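Local coordinates for protein alpha-ketoglutarate-dependent non-heme iron oxygenase EasH (Aspergillus japonicus, PDB 5M0T) that probably catalyses an iron(II)- and 2-oxoglutarate-dependent oxidation on the way to the ergot alkaloid cycloclavine, at residues 11-16 with 25-30; 53-58 with 81-86; 78-81 with 86-89. All blocks are in the same frame, centred on the assembly; numbering follows the deposited sequence.

Contact 1. Residues 11-16 with 25-30; sequences TLRRIP and FQVLQE
Arg-13 lays its guanidinium across Val-27 and reaches on to Glu-30, one helical turn further along. The packed part is at Val-27: both methyls sit against the same face of the guanidinium, with CG1 3.7 Å from Arg-13 NE and CG2 4.0 Å from Arg-13 CZ, over the middle of the group. A bend at chi3 (-76°) in an otherwise stretched side chain turns this flat face onto the valine. The solvent side is the polar rim, where a single in-plane bond crosses to the exposed Glu-30. Arg-13 NH2 donates to Glu-30 OE1 over 2.9 Å in a nearly straight hydrogen bond (167° at the hydrogen) that is part of a salt bridge, received on the anti lone pair; the two planes lie 2° apart, almost coplanar. A second charge, Asp-31, takes Arg-13 NE, so bonds at NE and NH2 limit rotation of the guanidinium about the side chain. On the same helix, Gln-26 NE2 makes a weak hydrogen bond to Glu-30 OE2. The contact belongs to a beta-alpha-beta unit: strand 14-16 runs parallel to strand 33-37 at the edge of the main sheet, and helix 21-31 connects them, with Val-27 also packed on Val-34 of the second strand.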
loop_
_atom_site.group_PDB
_atom_site.type_symbol
_atom_site.label_atom_id
_atom_site.label_comp_id
_atom_site.label_asym_id
_atom_site.label_seq_id
_atom_site.Cartn_x
_atom_site.Cartn_y
_atom_site.Cartn_z
ATOM N N THR A 11 8.625 -29.998 -13.857
ATOM C CA THR A 11 8.233 -29.636 -15.224
ATOM C C THR A 11 7.380 -28.374 -15.197
ATOM O O THR A 11 6.699 -28.098 -14.218
ATOM C CB THR A 11 7.403 -30.771 -15.889
ATOM O OG1 THR A 11 8.129 -31.998 -15.821
ATOM C CG2 THR A 11 7.084 -30.478 -17.372
ATOM N N LEU A 12 7.439 -27.605 -16.270
ATOM C CA LEU A 12 6.591 -26.438 -16.428
ATOM C C LEU A 12 5.380 -26.905 -17.209
ATOM O O LEU A 12 5.518 -27.460 -18.298
ATOM C CB LEU A 12 7.312 -25.320 -17.188
ATOM C CG LEU A 12 6.494 -24.102 -17.601
ATOM C CD1 LEU A 12 5.746 -23.509 -16.411
ATOM C CD2 LEU A 12 7.416 -23.078 -18.255
ATOM N N ARG A 13 4.194 -26.691 -16.639
ATOM C CA ARG A 13 2.962 -27.165 -17.258
ATOM C C ARG A 13 2.331 -26.045 -18.041
ATOM O O ARG A 13 2.583 -24.863 -17.795
ATOM C CB ARG A 13 2.000 -27.766 -16.225
ATOM C CG ARG A 13 2.391 -29.196 -15.874
ATOM C CD ARG A 13 1.316 -29.919 -15.090
ATOM N NE ARG A 13 1.270 -29.486 -13.697
ATOM C CZ ARG A 13 0.356 -29.871 -12.803
ATOM N NH1 ARG A 13 -0.632 -30.691 -13.142
ATOM N NH2 ARG A 13 0.426 -29.425 -11.555
ATOM N N ARG A 14 1.521 -26.467 -18.997
ATOM C CA ARG A 14 0.966 -25.635 -20.042
ATOM C C ARG A 14 -0.535 -25.954 -20.112
ATOM O O ARG A 14 -0.926 -27.130 -20.095
ATOM C CB ARG A 14 1.657 -26.038 -21.340
ATOM C CG ARG A 14 1.575 -25.054 -22.484
ATOM C CD ARG A 14 2.330 -25.571 -23.703
ATOM N NE ARG A 14 3.783 -25.458 -23.597
ATOM C CZ ARG A 14 4.501 -24.337 -23.734
ATOM N NH1 ARG A 14 3.926 -23.153 -23.949
ATOM N NH2 ARG A 14 5.827 -24.408 -23.630
ATOM N N ILE A 15 -1.374 -24.927 -20.165
ATOM C CA ILE A 15 -2.828 -25.126 -20.084
ATOM C C ILE A 15 -3.533 -24.022 -20.883
ATOM O O ILE A 15 -3.163 -22.854 -20.792
ATOM C CB ILE A 15 -3.296 -25.181 -18.598
ATOM C CG1 ILE A 15 -4.661 -25.834 -18.456
ATOM C CG2 ILE A 15 -3.286 -23.816 -17.969
ATOM C CD1 ILE A 15 -5.064 -26.029 -17.008
ATOM N N PRO A 16 -4.539 -24.390 -21.696
ATOM C CA PRO A 16 -5.215 -23.356 -22.499
ATOM C C PRO A 16 -6.077 -22.409 -21.669
ATOM O O PRO A 16 -6.624 -22.808 -20.635
ATOM C CB PRO A 16 -6.078 -24.174 -23.471
ATOM C CG PRO A 16 -6.268 -25.496 -22.808
ATOM C CD PRO A 16 -5.028 -25.746 -22.011
ATOM N N PHE A 25 -5.809 -22.219 -11.659
ATOM C CA PHE A 25 -5.454 -21.973 -10.275
ATOM C C PHE A 25 -4.868 -23.193 -9.580
ATOM O O PHE A 25 -3.975 -23.046 -8.738
ATOM C CB PHE A 25 -6.617 -21.422 -9.453
ATOM C CG PHE A 25 -6.193 -20.966 -8.071
ATOM C CD1 PHE A 25 -5.349 -19.861 -7.930
ATOM C CD2 PHE A 25 -6.599 -21.651 -6.931
ATOM C CE1 PHE A 25 -4.934 -19.440 -6.680
ATOM C CE2 PHE A 25 -6.194 -21.237 -5.677
ATOM C CZ PHE A 25 -5.350 -20.132 -5.545
ATOM N N GLN A 26 -5.351 -24.379 -9.940
ATOM C CA GLN A 26 -4.867 -25.618 -9.342
ATOM C C GLN A 26 -3.386 -25.881 -9.672
ATOM O O GLN A 26 -2.612 -26.194 -8.776
ATOM C CB GLN A 26 -5.727 -26.787 -9.782
ATOM C CG GLN A 26 -5.469 -28.064 -9.023
ATOM C CD GLN A 26 -6.373 -29.209 -9.485
ATOM O OE1 GLN A 26 -7.566 -29.027 -9.739
ATOM N NE2 GLN A 26 -5.798 -30.399 -9.586
ATOM N N VAL A 27 -3.010 -25.744 -10.947
ATOM C CA VAL A 27 -1.607 -25.896 -11.347
ATOM C C VAL A 27 -0.729 -24.829 -10.663
ATOM O O VAL A 27 0.392 -25.112 -10.253
ATOM C CB VAL A 27 -1.408 -25.839 -12.885
ATOM C CG1 VAL A 27 0.074 -25.992 -13.239
ATOM C CG2 VAL A 27 -2.214 -26.929 -13.576
ATOM N N LEU A 28 -1.259 -23.613 -10.535
ATOM C CA LEU A 28 -0.567 -22.519 -9.852
ATOM C C LEU A 28 -0.277 -22.844 -8.379
ATOM O O LEU A 28 0.820 -22.595 -7.905
ATOM C CB LEU A 28 -1.374 -21.219 -9.969
ATOM C CG LEU A 28 -0.693 -19.935 -9.519
ATOM C CD1 LEU A 28 0.474 -19.613 -10.439
ATOM C CD2 LEU A 28 -1.675 -18.771 -9.480
ATOM N N GLN A 29 -1.250 -23.405 -7.666
ATOM C CA GLN A 29 -1.045 -23.876 -6.288
ATOM C C GLN A 29 0.001 -24.982 -6.171
ATOM O O GLN A 29 0.821 -24.976 -5.255
ATOM C CB GLN A 29 -2.334 -24.445 -5.706
ATOM C CG GLN A 29 -3.385 -23.428 -5.379
ATOM C CD GLN A 29 -4.624 -24.077 -4.770
ATOM O OE1 GLN A 29 -5.178 -25.027 -5.316
ATOM N NE2 GLN A 29 -5.060 -23.561 -3.631
ATOM N N GLU A 30 -0.072 -25.954 -7.075
ATOM C CA GLU A 30 0.819 -27.101 -7.044
ATOM C C GLU A 30 2.255 -26.751 -7.484
ATOM O O GLU A 30 3.206 -27.239 -6.885
ATOM C CB GLU A 30 0.244 -28.234 -7.899
ATOM C CG GLU A 30 -1.047 -28.795 -7.307
ATOM C CD GLU A 30 -1.835 -29.724 -8.235
ATOM O OE1 GLU A 30 -1.493 -29.868 -9.429
ATOM O OE2 GLU A 30 -2.828 -30.316 -7.755
#

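Contact 2. Residues 53-58 with 81-86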
loop_
_atom_site.group_PDB
_atom_site.type_symbol
_atom_site.label_atom_id
_atom_site.label_comp_id
_atom_site.label_asym_id
_atom_site.label_seq_id
_atom_site.Cartn_x
_atom_site.Cartn_y
_atom_site.Cartn_z
ATOM N N ASP A 53 4.522 0.719 -29.277
ATOM C CA ASP A 53 5.760 0.999 -30.035
ATOM C C ASP A 53 6.378 2.399 -29.804
ATOM O O ASP A 53 7.511 2.486 -29.314
ATOM C CB ASP A 53 5.566 0.718 -31.545
ATOM C CG ASP A 53 5.487 -0.792 -31.874
ATOM O OD1 ASP A 53 5.065 -1.114 -33.006
ATOM O OD2 ASP A 53 5.821 -1.659 -31.023
ATOM N N PRO A 54 5.620 3.484 -30.072
ATOM C CA PRO A 54 6.251 4.807 -30.046
ATOM C C PRO A 54 6.710 5.380 -28.683
ATOM O O PRO A 54 7.361 6.426 -28.691
ATOM C CB PRO A 54 5.178 5.722 -30.672
ATOM C CG PRO A 54 4.154 4.809 -31.268
ATOM C CD PRO A 54 4.189 3.592 -30.405
ATOM N N HIS A 55 6.416 4.733 -27.554
ATOM C CA HIS A 55 6.814 5.268 -26.231
ATOM C C HIS A 55 8.028 4.571 -25.564
ATOM O O HIS A 55 8.428 4.967 -24.453
ATOM C CB HIS A 55 5.632 5.212 -25.249
ATOM C CG HIS A 55 4.385 5.876 -25.732
ATOM N ND1 HIS A 55 4.103 7.200 -25.481
ATOM C CD2 HIS A 55 3.343 5.395 -26.446
ATOM C CE1 HIS A 55 2.945 7.509 -26.039
ATOM N NE2 HIS A 55 2.464 6.430 -26.627
ATOM N N MET A 56 8.596 3.543 -26.206
ATOM C CA MET A 56 9.665 2.723 -25.573
ATOM C C MET A 56 11.008 3.468 -25.468
ATOM O O MET A 56 11.331 4.287 -26.334
ATOM C CB MET A 56 9.874 1.396 -26.340
ATOM C CG MET A 56 8.697 0.419 -26.305
ATOM S SD MET A 56 8.427 -0.314 -24.670
ATOM C CE MET A 56 9.756 -1.526 -24.592
ATOM N N LYS A 57 11.768 3.181 -24.406
ATOM C CA LYS A 57 13.145 3.690 -24.253
ATOM C C LYS A 57 13.984 2.894 -23.229
ATOM O O LYS A 57 13.483 2.017 -22.535
ATOM C CB LYS A 57 13.159 5.211 -23.941
ATOM C CG LYS A 57 12.971 5.626 -22.482
ATOM C CD LYS A 57 11.717 5.062 -21.847
ATOM C CE LYS A 57 11.607 5.544 -20.413
ATOM N NZ LYS A 57 10.888 4.541 -19.591
ATOM N N GLN A 58 15.268 3.231 -23.152
ATOM C CA GLN A 58 16.218 2.574 -22.250
ATOM C C GLN A 58 15.959 2.962 -20.782
ATOM O O GLN A 58 15.500 4.071 -20.501
ATOM C CB GLN A 58 17.664 2.939 -22.664
ATOM C CG GLN A 58 18.771 2.109 -22.013
ATOM C CD GLN A 58 18.735 0.627 -22.386
ATOM O OE1 GLN A 58 18.160 0.232 -23.406
ATOM N NE2 GLN A 58 19.359 -0.201 -21.559
ATOM N N PRO A 81 -1.408 2.087 -18.076
ATOM C CA PRO A 81 -2.716 2.734 -18.218
ATOM C C PRO A 81 -2.668 4.087 -18.939
ATOM O O PRO A 81 -3.650 4.478 -19.593
ATOM C CB PRO A 81 -3.165 2.917 -16.773
ATOM C CG PRO A 81 -2.571 1.759 -16.065
ATOM C CD PRO A 81 -1.219 1.572 -16.705
ATOM N N LEU A 82 -1.539 4.786 -18.833
ATOM C CA LEU A 82 -1.373 6.097 -19.472
ATOM C C LEU A 82 -1.201 6.005 -20.991
ATOM O O LEU A 82 -1.504 6.960 -21.694
ATOM C CB LEU A 82 -0.170 6.843 -18.865
ATOM C CG LEU A 82 -0.467 8.276 -18.407
ATOM C CD1 LEU A 82 0.785 8.823 -17.734
ATOM C CD2 LEU A 82 -0.945 9.201 -19.531
ATOM N N PHE A 83 -0.739 4.854 -21.489
ATOM C CA PHE A 83 -0.326 4.694 -22.889
ATOM C C PHE A 83 -1.171 3.729 -23.732
ATOM O O PHE A 83 -1.046 3.741 -24.957
ATOM C CB PHE A 83 1.140 4.263 -22.943
ATOM C CG PHE A 83 2.062 5.147 -22.139
ATOM C CD1 PHE A 83 2.377 6.432 -22.573
ATOM C CD2 PHE A 83 2.614 4.704 -20.934
ATOM C CE1 PHE A 83 3.221 7.257 -21.844
ATOM C CE2 PHE A 83 3.460 5.531 -20.193
ATOM C CZ PHE A 83 3.770 6.805 -20.656
ATOM N N SER A 84 -2.040 2.926 -23.104
ATOM C CA SER A 84 -2.752 1.844 -23.802
ATOM C C SER A 84 -4.237 1.722 -23.434
ATOM O O SER A 84 -4.589 1.365 -22.306
ATOM C CB SER A 84 -2.064 0.509 -23.532
ATOM O OG SER A 84 -2.692 -0.536 -24.250
ATOM N N LYS A 85 -5.093 2.006 -24.412
ATOM C CA LYS A 85 -6.538 1.823 -24.303
ATOM C C LYS A 85 -6.882 0.354 -24.102
ATOM O O LYS A 85 -7.755 0.024 -23.290
ATOM C CB LYS A 85 -7.246 2.373 -25.556
ATOM C CG LYS A 85 -8.763 2.526 -25.430
ATOM C CD LYS A 85 -9.332 3.227 -26.656
ATOM C CE LYS A 85 -10.843 3.067 -26.745
ATOM N NZ LYS A 85 -11.533 3.388 -25.465
ATOM N N LEU A 86 -6.184 -0.517 -24.825
ATOM C CA LEU A 86 -6.362 -1.956 -24.690
ATOM C C LEU A 86 -6.038 -2.439 -23.261
ATOM O O LEU A 86 -6.701 -3.347 -22.748
ATOM C CB LEU A 86 -5.514 -2.690 -25.738
ATOM C CG LEU A 86 -5.697 -4.214 -25.868
ATOM C CD1 LEU A 86 -5.526 -4.653 -27.328
ATOM C CD2 LEU A 86 -4.769 -5.012 -24.936
#
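His-55 and Phe-83 meet as an oblique aromatic pair at the surface of this cupin-clan, PhyH-type fold, joining the 3-10 turn that follows helix 42-52 to the loop that leads into helix 85-91. The bond from CA to CB of His-55 points toward Phe-83, and chi1 of -54° sets CG beside the backbone N. His-55 CG already lies 3.8 Å from Phe-83 CD1. The next atom, ND1, comes nearest, while His-55 CE1 approaches Phe-83 CD1 at 3.7 Å. At the far side of the imidazole, His-55 CD2 and His-55 NE2 are each 4.1 Å from Phe-83 CD1. One phenylalanine carbon thus stands over a face of the histidine ring, offset toward its rim. The rings are inclined at 46°, with centroids 4.7 Å apart. Leu-82 CB lies over the centre of one face of the Phe-83 ring, and Leu-77 of strand 75-77 touches both aromatic side chains. Tyr-274 of the second subunit packs on Phe-83, which places this small, partly solvent-facing contact beside the dimer interface. The shortest approach brings a nitrogen to a ring carbon: His-55 ND1 to Phe-83 CD1, 3.5 Å.

Contact 3. Residues 78-81 with 86-89; sequences SSLP and LFRD
Phe-87 puts one face of its ring under the CB of Leu-80, a CH-pi contact with Leu-80 CB 4.3 Å from the centroid of the Phe-87 ring and 19° off its normal. The carbon is shifted toward the rim, near CD2. Pro-81 comes in obliquely on the same side of the ring plane, nearer CE1 and CD1: its CG is 3.7 Å and its CD 3.8 Å from Phe-87 CE1, the two side chains lying side by side and pointing the same way. With CG opposite its own backbone N (chi1 -170°), Phe-87 projects from the helix onto this pair of loop residues. The polar tie is made by Arg-88. Its chain, bent at chi3, curls back so that NH1 donates to Pro-81 O over 2.7 Å; the oxygen lies close to the guanidinium plane, whereas the donor is tilted 28° from the carbonyl plane. The aliphatic part also leans on this oxygen, Arg-88 CD being 3.3 Å from Pro-81 O. Around the apolar group, Leu-80 also packs on Phe-48 of helix 42-52, and both Leu-80 and Phe-87 reach Phe-225 of strand 222-231. The arrangement is a loop folded back on the first turn of the helix it leads into, together packed as a hydrophobic layer against strands 112-122 and 222-231 of the main cupin-type sheet, which contribute Leu-120 and Arg-222 to the 2-oxoglutarate pocket.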
loop_
_atom_site.group_PDB
_atom_site.type_symbol
_atom_site.label_atom_id
_atom_site.label_comp_id
_atom_site.label_asym_id
_atom_site.label_seq_id
_atom_site.Cartn_x
_atom_site.Cartn_y
_atom_site.Cartn_z
ATOM N N SER A 78 6.597 1.567 -18.360
ATOM C CA SER A 78 5.666 1.225 -17.296
ATOM C C SER A 78 4.543 2.277 -17.216
ATOM O O SER A 78 4.409 3.083 -18.110
ATOM C CB SER A 78 6.439 1.069 -15.994
ATOM O OG SER A 78 7.389 0.031 -16.132
ATOM N N SER A 79 3.720 2.248 -16.174
ATOM C CA SER A 79 2.515 3.095 -16.103
ATOM C C SER A 79 1.719 3.040 -17.435
ATOM O O SER A 79 1.430 4.071 -18.070
ATOM C CB SER A 79 2.907 4.529 -15.713
ATOM O OG SER A 79 3.658 4.538 -14.505
ATOM N N LEU A 80 1.404 1.808 -17.841
ATOM C CA LEU A 80 0.768 1.495 -19.126
ATOM C C LEU A 80 -0.731 1.830 -19.211
ATOM O O LEU A 80 -1.273 1.851 -20.310
ATOM C CB LEU A 80 0.959 0.018 -19.481
ATOM C CG LEU A 80 2.391 -0.506 -19.634
ATOM C CD1 LEU A 80 2.409 -2.013 -19.851
ATOM C CD2 LEU A 80 3.093 0.194 -20.780
ATOM N N PRO A 81 -1.408 2.087 -18.076
ATOM C CA PRO A 81 -2.716 2.734 -18.218
ATOM C C PRO A 81 -2.668 4.087 -18.939
ATOM O O PRO A 81 -3.650 4.478 -19.593
ATOM C CB PRO A 81 -3.165 2.917 -16.773
ATOM C CG PRO A 81 -2.571 1.759 -16.065
ATOM C CD PRO A 81 -1.219 1.572 -16.705
ATOM N N LEU A 86 -6.184 -0.517 -24.825
ATOM C CA LEU A 86 -6.362 -1.956 -24.690
ATOM C C LEU A 86 -6.038 -2.439 -23.261
ATOM O O LEU A 86 -6.701 -3.347 -22.748
ATOM C CB LEU A 86 -5.514 -2.690 -25.738
ATOM C CG LEU A 86 -5.697 -4.214 -25.868
ATOM C CD1 LEU A 86 -5.526 -4.653 -27.328
ATOM C CD2 LEU A 86 -4.769 -5.012 -24.936
ATOM N N PHE A 87 -5.043 -1.831 -22.618
ATOM C CA PHE A 87 -4.732 -2.143 -21.221
ATOM C C PHE A 87 -5.897 -1.718 -20.312
ATOM O O PHE A 87 -6.433 -2.513 -19.545
ATOM C CB PHE A 87 -3.439 -1.438 -20.790
ATOM C CG PHE A 87 -2.924 -1.880 -19.473
ATOM C CD1 PHE A 87 -3.417 -1.330 -18.295
ATOM C CD2 PHE A 87 -1.924 -2.834 -19.404
ATOM C CE1 PHE A 87 -2.949 -1.759 -17.066
ATOM C CE2 PHE A 87 -1.443 -3.253 -18.183
ATOM C CZ PHE A 87 -1.956 -2.724 -17.007
ATOM N N ARG A 88 -6.262 -0.445 -20.414
ATOM C CA ARG A 88 -7.339 0.133 -19.624
ATOM C C ARG A 88 -8.672 -0.619 -19.730
ATOM O O ARG A 88 -9.297 -0.860 -18.718
ATOM C CB ARG A 88 -7.554 1.593 -20.025
ATOM C CG ARG A 88 -6.455 2.533 -19.555
ATOM C CD ARG A 88 -6.898 3.984 -19.681
ATOM N NE ARG A 88 -7.253 4.358 -21.053
ATOM C CZ ARG A 88 -6.396 4.649 -22.030
ATOM N NH1 ARG A 88 -5.077 4.593 -21.841
ATOM N NH2 ARG A 88 -6.875 4.980 -23.223
ATOM N N ASP A 89 -9.071 -0.992 -20.948
ATOM C CA ASP A 89 -10.429 -1.507 -21.240
ATOM C C ASP A 89 -10.534 -3.031 -21.358
ATOM O O ASP A 89 -11.514 -3.607 -20.905
ATOM C CB ASP A 89 -10.946 -0.909 -22.545
ATOM C CG ASP A 89 -11.051 0.602 -22.517
ATOM O OD1 ASP A 89 -10.760 1.228 -21.478
ATOM O OD2 ASP A 89 -11.439 1.172 -23.568
#

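From the N terminus, contact 1 comes first and closes the short connection from strand 14-16 into helix 21-31, at one edge of the main sheet. The chain then passes through strand 33-37 and helix 42-52 before contact 2 opens at 53-58; its loop, with helix 66-71 and strand 75-77 inside, closes at 81-86. Contact 3, 78-81 with 86-89, starts within that loop and ends just beyond it, so the two cross and share Pro-81 and Leu-86. They touch through Phe-83 and Ser-78, and both border the second subunit. Contact 1 lies about 30 Å from contact 2, centre to centre, across the middle of the chain.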